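Local coordinates for uncharacterized protein RPA4178 (PDB 3LAG) that is a cupin-domain protein of unknown function that binds nickel through a cluster of histidines and calcium between its two subunits, at residues S28-H33 / Q76-N81; G36-V41 / A70-V75. One frame throughout, in Å; residues are numbered along the deposited sequence. Where two conformers were deposited one is given.

How the contacts relate
Both contacts belong to one cupin domain, and their centres lie about 15 Å apart. Strands 28-34 and 39-43 follow each other in the chain, as do 69-71 and 76-80, so 36-41 with 70-75 sits within the sequence that 28-33 and 76-81 enclose. Contact 1 supplies two of the three nickel histidines, H33 and H77; H35, on the short link to contact 2, supplies the third. The contacts touch where H77 CE1 packs against Y39 OH at 3.8 Å, and the nearest atom of the Y39 side chain is about 4 Å from the nickel. Contact 2 also reaches outward, where D38 shares a calcium ion with the second subunit.

Contact 1. Residues S28-H33 / Q76-N81; sequences SATGHH and QHDVRN. With NI (nickel (II) ion), chain F.
The imidazoles of H33 and H77 meet obliquely, planes 72° apart, with H33 NE2 at the edge of the H77 ring and V79 CG2 over one H77 face. H77 O lies over a face of H33, while T30 OG1 and G31 O lie at its edge, in plane. This is the metal centre of the cupin barrel, built on antiparallel strands: H33 and H77 form a hydrogen-bonded pair with both rings on the same face of the sheet. CG of each histidine stands between the backbone N and the carbonyl carbon (chi1 56° and 61°), which brings both NE2 atoms to the nickel. H33 NE2 and H77 NE2 each lie 2.1 Å from the ion; H35 and water 1 are further ligands. G31 O fixes the rotation of H33 by accepting from H33 ND1 at 2.9 Å, in the ring plane and in the carbonyl plane. That oxygen also accepts a hydrogen bond from T30 OG1, which in turn accepts from V79 N at 3.2 Å. This second shell should leave the H33 ring little freedom to turn, and the ND1 bond would make NE2 a somewhat better donor to the metal. Beyond a loop, with the register shifted by one, a single bridge joins A29 to R80. The guanidinium of R80 lies against the methyl, A29 CB standing 3.3 Å above its plane. At the edge of this flat group, R80 NH2 meets the syn side of D78 OD2 at 3.0 Å in a salt bridge, while R80 NE turns to E82.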
loop_
_atom_site.group_PDB
_atom_site.type_symbol
_atom_site.label_atom_id
_atom_site.label_comp_id
_atom_site.label_asym_id
_atom_site.label_seq_id
_atom_site.Cartn_x
_atom_site.Cartn_y
_atom_site.Cartn_z
ATOM N N SER B 28 12.384 16.714 -8.892
ATOM C CA SER B 28 13.214 15.602 -8.443
ATOM C C SER B 28 13.192 14.427 -9.420
ATOM O O SER B 28 12.364 14.375 -10.342
ATOM C CB SER B 28 12.773 15.130 -7.048
ATOM O OG SER B 28 11.508 14.495 -7.083
ATOM N N ALA B 29 14.110 13.488 -9.190
ATOM C CA ALA B 29 14.192 12.247 -9.960
ATOM C C ALA B 29 14.812 11.138 -9.118
ATOM O O ALA B 29 15.684 11.393 -8.294
ATOM C CB ALA B 29 15.001 12.461 -11.234
ATOM N N THR B 30 14.367 9.904 -9.331
ATOM C CA THR B 30 14.960 8.752 -8.652
ATOM C C THR B 30 16.324 8.415 -9.230
ATOM O O THR B 30 17.150 7.790 -8.559
ATOM C CB THR B 30 14.095 7.496 -8.832
ATOM O OG1 THR B 30 13.900 7.252 -10.232
ATOM C CG2 THR B 30 12.731 7.682 -8.195
ATOM N N GLY B 31 16.545 8.835 -10.471
ATOM C CA GLY B 31 17.608 8.283 -11.286
ATOM C C GLY B 31 17.157 6.977 -11.922
ATOM O O GLY B 31 16.278 6.283 -11.403
ATOM N N HIS B 32 17.743 6.656 -13.070
ATOM C CA HIS B 32 17.442 5.415 -13.766
ATOM C C HIS B 32 17.801 4.214 -12.905
ATOM O O HIS B 32 18.870 4.168 -12.288
ATOM C CB HIS B 32 18.211 5.352 -15.083
ATOM C CG HIS B 32 17.741 4.262 -15.989
ATOM N ND1 HIS B 32 18.170 2.957 -15.874
ATOM C CD2 HIS B 32 16.868 4.281 -17.023
ATOM C CE1 HIS B 32 17.582 2.220 -16.798
ATOM N NE2 HIS B 32 16.788 2.999 -17.509
ATOM N N HIS B 33 16.899 3.240 -12.856
ATOM C CA HIS B 33 17.134 2.044 -12.078
ATOM C C HIS B 33 16.402 0.908 -12.756
ATOM O O HIS B 33 15.530 1.134 -13.593
ATOM C CB HIS B 33 16.651 2.233 -10.635
ATOM C CG HIS B 33 15.213 2.630 -10.530
ATOM N ND1 HIS B 33 14.791 3.939 -10.625
ATOM C CD2 HIS B 33 14.095 1.886 -10.362
ATOM C CE1 HIS B 33 13.478 3.986 -10.503
ATOM N NE2 HIS B 33 13.033 2.754 -10.341
ATOM N N GLN B 76 12.647 -0.960 -16.391
ATOM C CA GLN B 76 13.836 -0.108 -16.344
ATOM C C GLN B 76 13.380 1.309 -16.623
ATOM O O GLN B 76 12.807 1.584 -17.678
ATOM C CB GLN B 76 14.853 -0.498 -17.428
ATOM C CG GLN B 76 15.331 -1.931 -17.400
ATOM C CD GLN B 76 16.437 -2.184 -18.416
ATOM O OE1 GLN B 76 17.509 -2.679 -18.071
ATOM N NE2 GLN B 76 16.182 -1.835 -19.672
ATOM N N HIS B 77 13.624 2.226 -15.695
ATOM C CA HIS B 77 13.119 3.577 -15.882
ATOM C C HIS B 77 13.786 4.578 -14.948
ATOM O O HIS B 77 14.382 4.198 -13.935
ATOM C CB HIS B 77 11.572 3.626 -15.745
ATOM C CG HIS B 77 11.047 3.208 -14.401
ATOM N ND1 HIS B 77 9.709 2.947 -14.181
ATOM C CD2 HIS B 77 11.665 3.006 -13.213
ATOM C CE1 HIS B 77 9.528 2.607 -12.919
ATOM N NE2 HIS B 77 10.695 2.646 -12.306
ATOM N N ASP B 78 13.666 5.852 -15.303
ATOM C CA ASP B 78 13.875 6.942 -14.349
ATOM C C ASP B 78 12.498 7.518 -14.077
ATOM O O ASP B 78 11.705 7.653 -14.998
ATOM C CB ASP B 78 14.767 8.019 -14.968
ATOM C CG ASP B 78 15.101 9.156 -14.007
ATOM O OD1 ASP B 78 14.950 9.002 -12.774
ATOM O OD2 ASP B 78 15.568 10.193 -14.522
ATOM N N VAL B 79 12.199 7.841 -12.828
ATOM C CA VAL B 79 10.923 8.447 -12.504
ATOM C C VAL B 79 11.183 9.843 -11.957
ATOM O O VAL B 79 12.053 10.038 -11.108
ATOM C CB VAL B 79 10.145 7.568 -11.532
ATOM C CG1 VAL B 79 9.027 8.342 -10.877
ATOM C CG2 VAL B 79 9.631 6.331 -12.281
ATOM N N ARG B 80 10.443 10.812 -12.478
ATOM C CA ARG B 80 10.684 12.207 -12.154
ATOM C C ARG B 80 9.408 12.940 -11.824
ATOM O O ARG B 80 8.316 12.525 -12.215
ATOM C CB ARG B 80 11.338 12.905 -13.339
ATOM C CG ARG B 80 12.519 12.141 -13.894
ATOM C CD ARG B 80 13.150 12.861 -15.061
ATOM N NE ARG B 80 13.816 14.100 -14.675
ATOM C CZ ARG B 80 15.109 14.201 -14.370
ATOM N NH1 ARG B 80 15.627 15.379 -14.046
ATOM N NH2 ARG B 80 15.889 13.132 -14.387
ATOM N N ASN B 81 9.557 14.056 -11.123
ATOM C CA ASN B 81 8.434 14.926 -10.854
ATOM C C ASN B 81 8.605 16.271 -11.549
ATOM O O ASN B 81 9.389 17.117 -11.101
ATOM C CB ASN B 81 8.254 15.112 -9.356
ATOM C CG ASN B 81 6.984 15.849 -9.018
ATOM O OD1 ASN B 81 6.220 16.248 -9.907
ATOM N ND2 ASN B 81 6.738 16.023 -7.724
HETATM NI NI NI F . 11.030 2.205 -10.255
HETATM O O HOH W 1 11.328 2.194 -7.924
#

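Contact 2. Residues G36-V41 / A70-V75; sequences GMDYVV and ARKAGV. With CA (calcium ion), chain D.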
loop_
_atom_site.group_PDB
_atom_site.type_symbol
_atom_site.label_atom_id
_atom_site.label_comp_id
_atom_site.label_asym_id
_atom_site.label_seq_id
_atom_site.Cartn_x
_atom_site.Cartn_y
_atom_site.Cartn_z
ATOM N N GLY B 36 14.370 -5.657 -10.059
ATOM C CA GLY B 36 14.671 -7.071 -10.034
ATOM C C GLY B 36 13.590 -7.912 -9.387
ATOM O O GLY B 36 13.716 -9.136 -9.352
HETATM N N MSE B 37 12.541 -7.252 -8.885
HETATM C CA MSE B 37 11.437 -7.920 -8.206
HETATM C C MSE B 37 10.111 -7.418 -8.754
HETATM O O MSE B 37 9.957 -6.223 -9.018
HETATM C CB MSE B 37 11.486 -7.659 -6.696
HETATM C CG MSE B 37 12.624 -8.349 -5.973
HETATM SE SE MSE B 37 12.733 -7.855 -4.142
HETATM C CE MSE B 37 13.804 -6.248 -4.360
ATOM N N ASP B 38 9.156 -8.329 -8.927
ATOM C CA ASP B 38 7.777 -7.925 -9.170
ATOM C C ASP B 38 7.348 -7.018 -8.027
ATOM O O ASP B 38 7.809 -7.168 -6.885
ATOM C CB ASP B 38 6.847 -9.136 -9.204
ATOM C CG ASP B 38 7.102 -10.052 -10.389
ATOM O OD1 ASP B 38 7.819 -9.693 -11.351
ATOM O OD2 ASP B 38 6.550 -11.152 -10.356
ATOM N N TYR B 39 6.451 -6.090 -8.324
ATOM C CA TYR B 39 6.055 -5.130 -7.314
ATOM C C TYR B 39 4.660 -4.580 -7.520
ATOM O O TYR B 39 4.010 -4.826 -8.547
ATOM C CB TYR B 39 7.088 -4.003 -7.171
ATOM C CG TYR B 39 7.277 -3.105 -8.367
ATOM C CD1 TYR B 39 6.678 -1.850 -8.420
ATOM C CD2 TYR B 39 8.080 -3.490 -9.431
ATOM C CE1 TYR B 39 6.866 -1.014 -9.492
ATOM C CE2 TYR B 39 8.273 -2.656 -10.514
ATOM C CZ TYR B 39 7.662 -1.425 -10.539
ATOM O OH TYR B 39 7.867 -0.591 -11.614
ATOM N N VAL B 40 4.206 -3.862 -6.502
ATOM C CA VAL B 40 2.930 -3.178 -6.496
ATOM C C VAL B 40 3.193 -1.724 -6.129
ATOM O O VAL B 40 3.985 -1.434 -5.229
ATOM C CB VAL B 40 1.982 -3.799 -5.441
ATOM C CG1 VAL B 40 0.694 -2.974 -5.269
ATOM C CG2 VAL B 40 1.664 -5.251 -5.783
ATOM N N VAL B 41 2.542 -0.821 -6.849
ATOM C CA VAL B 41 2.575 0.597 -6.530
ATOM C C VAL B 41 1.258 0.983 -5.879
ATOM O O VAL B 41 0.183 0.665 -6.399
ATOM C CB VAL B 41 2.763 1.440 -7.813
ATOM C CG1 VAL B 41 2.744 2.935 -7.503
ATOM C CG2 VAL B 41 4.053 1.040 -8.517
ATOM N N ALA B 70 0.084 -3.456 -10.435
ATOM C CA ALA B 70 1.167 -4.424 -10.394
ATOM C C ALA B 70 2.121 -4.196 -11.554
ATOM O O ALA B 70 1.709 -3.804 -12.661
ATOM C CB ALA B 70 0.611 -5.842 -10.448
ATOM N N ARG B 71 3.393 -4.485 -11.303
ATOM C CA ARG B 71 4.441 -4.366 -12.305
ATOM C C ARG B 71 5.365 -5.573 -12.185
ATOM O O ARG B 71 5.465 -6.200 -11.130
ATOM C CB ARG B 71 5.224 -3.067 -12.104
ATOM C CG ARG B 71 4.421 -1.806 -12.418
ATOM C CD ARG B 71 4.181 -1.711 -13.906
ATOM N NE ARG B 71 3.459 -0.520 -14.342
ATOM C CZ ARG B 71 2.158 -0.488 -14.606
ATOM N NH1 ARG B 71 1.405 -1.567 -14.420
ATOM N NH2 ARG B 71 1.619 0.635 -15.055
ATOM N N LYS B 72 6.041 -5.892 -13.284
ATOM C CA LYS B 72 6.927 -7.044 -13.360
ATOM C C LYS B 72 8.392 -6.666 -13.238
ATOM O O LYS B 72 8.815 -5.607 -13.710
ATOM C CB LYS B 72 6.755 -7.734 -14.710
ATOM C CG LYS B 72 5.435 -8.451 -14.882
ATOM C CD LYS B 72 5.508 -9.844 -14.297
ATOM C CE LYS B 72 4.351 -10.694 -14.776
ATOM N NZ LYS B 72 4.516 -12.092 -14.309
ATOM N N ALA B 73 9.168 -7.551 -12.618
ATOM C CA ALA B 73 10.614 -7.470 -12.707
ATOM C C ALA B 73 10.982 -7.262 -14.170
ATOM O O ALA B 73 10.406 -7.893 -15.060
ATOM C CB ALA B 73 11.251 -8.744 -12.177
ATOM N N GLY B 74 11.935 -6.371 -14.414
ATOM C CA GLY B 74 12.400 -6.107 -15.758
ATOM C C GLY B 74 12.137 -4.667 -16.126
ATOM O O GLY B 74 12.720 -4.150 -17.063
ATOM N N VAL B 75 11.241 -4.006 -15.402
ATOM C CA VAL B 75 11.023 -2.587 -15.638
ATOM C C VAL B 75 12.334 -1.839 -15.440
ATOM O O VAL B 75 13.041 -2.069 -14.459
ATOM C CB VAL B 75 9.937 -2.013 -14.698
ATOM C CG1 VAL B 75 9.931 -0.484 -14.725
ATOM C CG2 VAL B 75 8.568 -2.562 -15.083
HETATM CA CA CA D . 6.257 -13.534 -10.492
HETATM O O HOH W 2 6.067 1.284 -13.085
HETATM O O HOH W 3 6.835 -13.468 -12.850
HETATM O O HOH W 4 4.475 -11.977 -11.641
#
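Residues 36-41 and 70-75 run antiparallel, Y39 with R71 as a hydrogen-bonded pair and V40 with A70 as a non-hydrogen-bonded one, before K72 to V75 make a type II turn. Y39 N gives to R71 O at 3.0 Å and R71 N to Y39 O at 2.8 Å. On the face that carries Y39 and R71, R71 CB sits over the phenol ring as a CH-pi contact, 3.6 Å from the Y39 centroid and 22° off the normal. The arginine chain then bends at chi2 (-70°), and its NH1 returns to A70 O. Water 2 lies 3.0 Å from Y39 OH and accepts a weak bond from R71 NE. V75 CG1 touches the same hydroxyl, and the Y39 ring stacks on H35, a nickel ligand. Facing this turn from the other segment, D38 divides its carboxylate between two jobs. D38 OD1 receives A73 N at 2.8 Å on its anti lone pair, nearly straight at 171°, while D38 OD2 binds calcium at 2.4 Å, together with D15 and E16 of the second subunit. K72 NZ donates to waters 3 and 4, both calcium ligands. One aspartate thus ties the turn to a metal shared between subunits, and the calcium probably offsets the negative charge these three acids bring together.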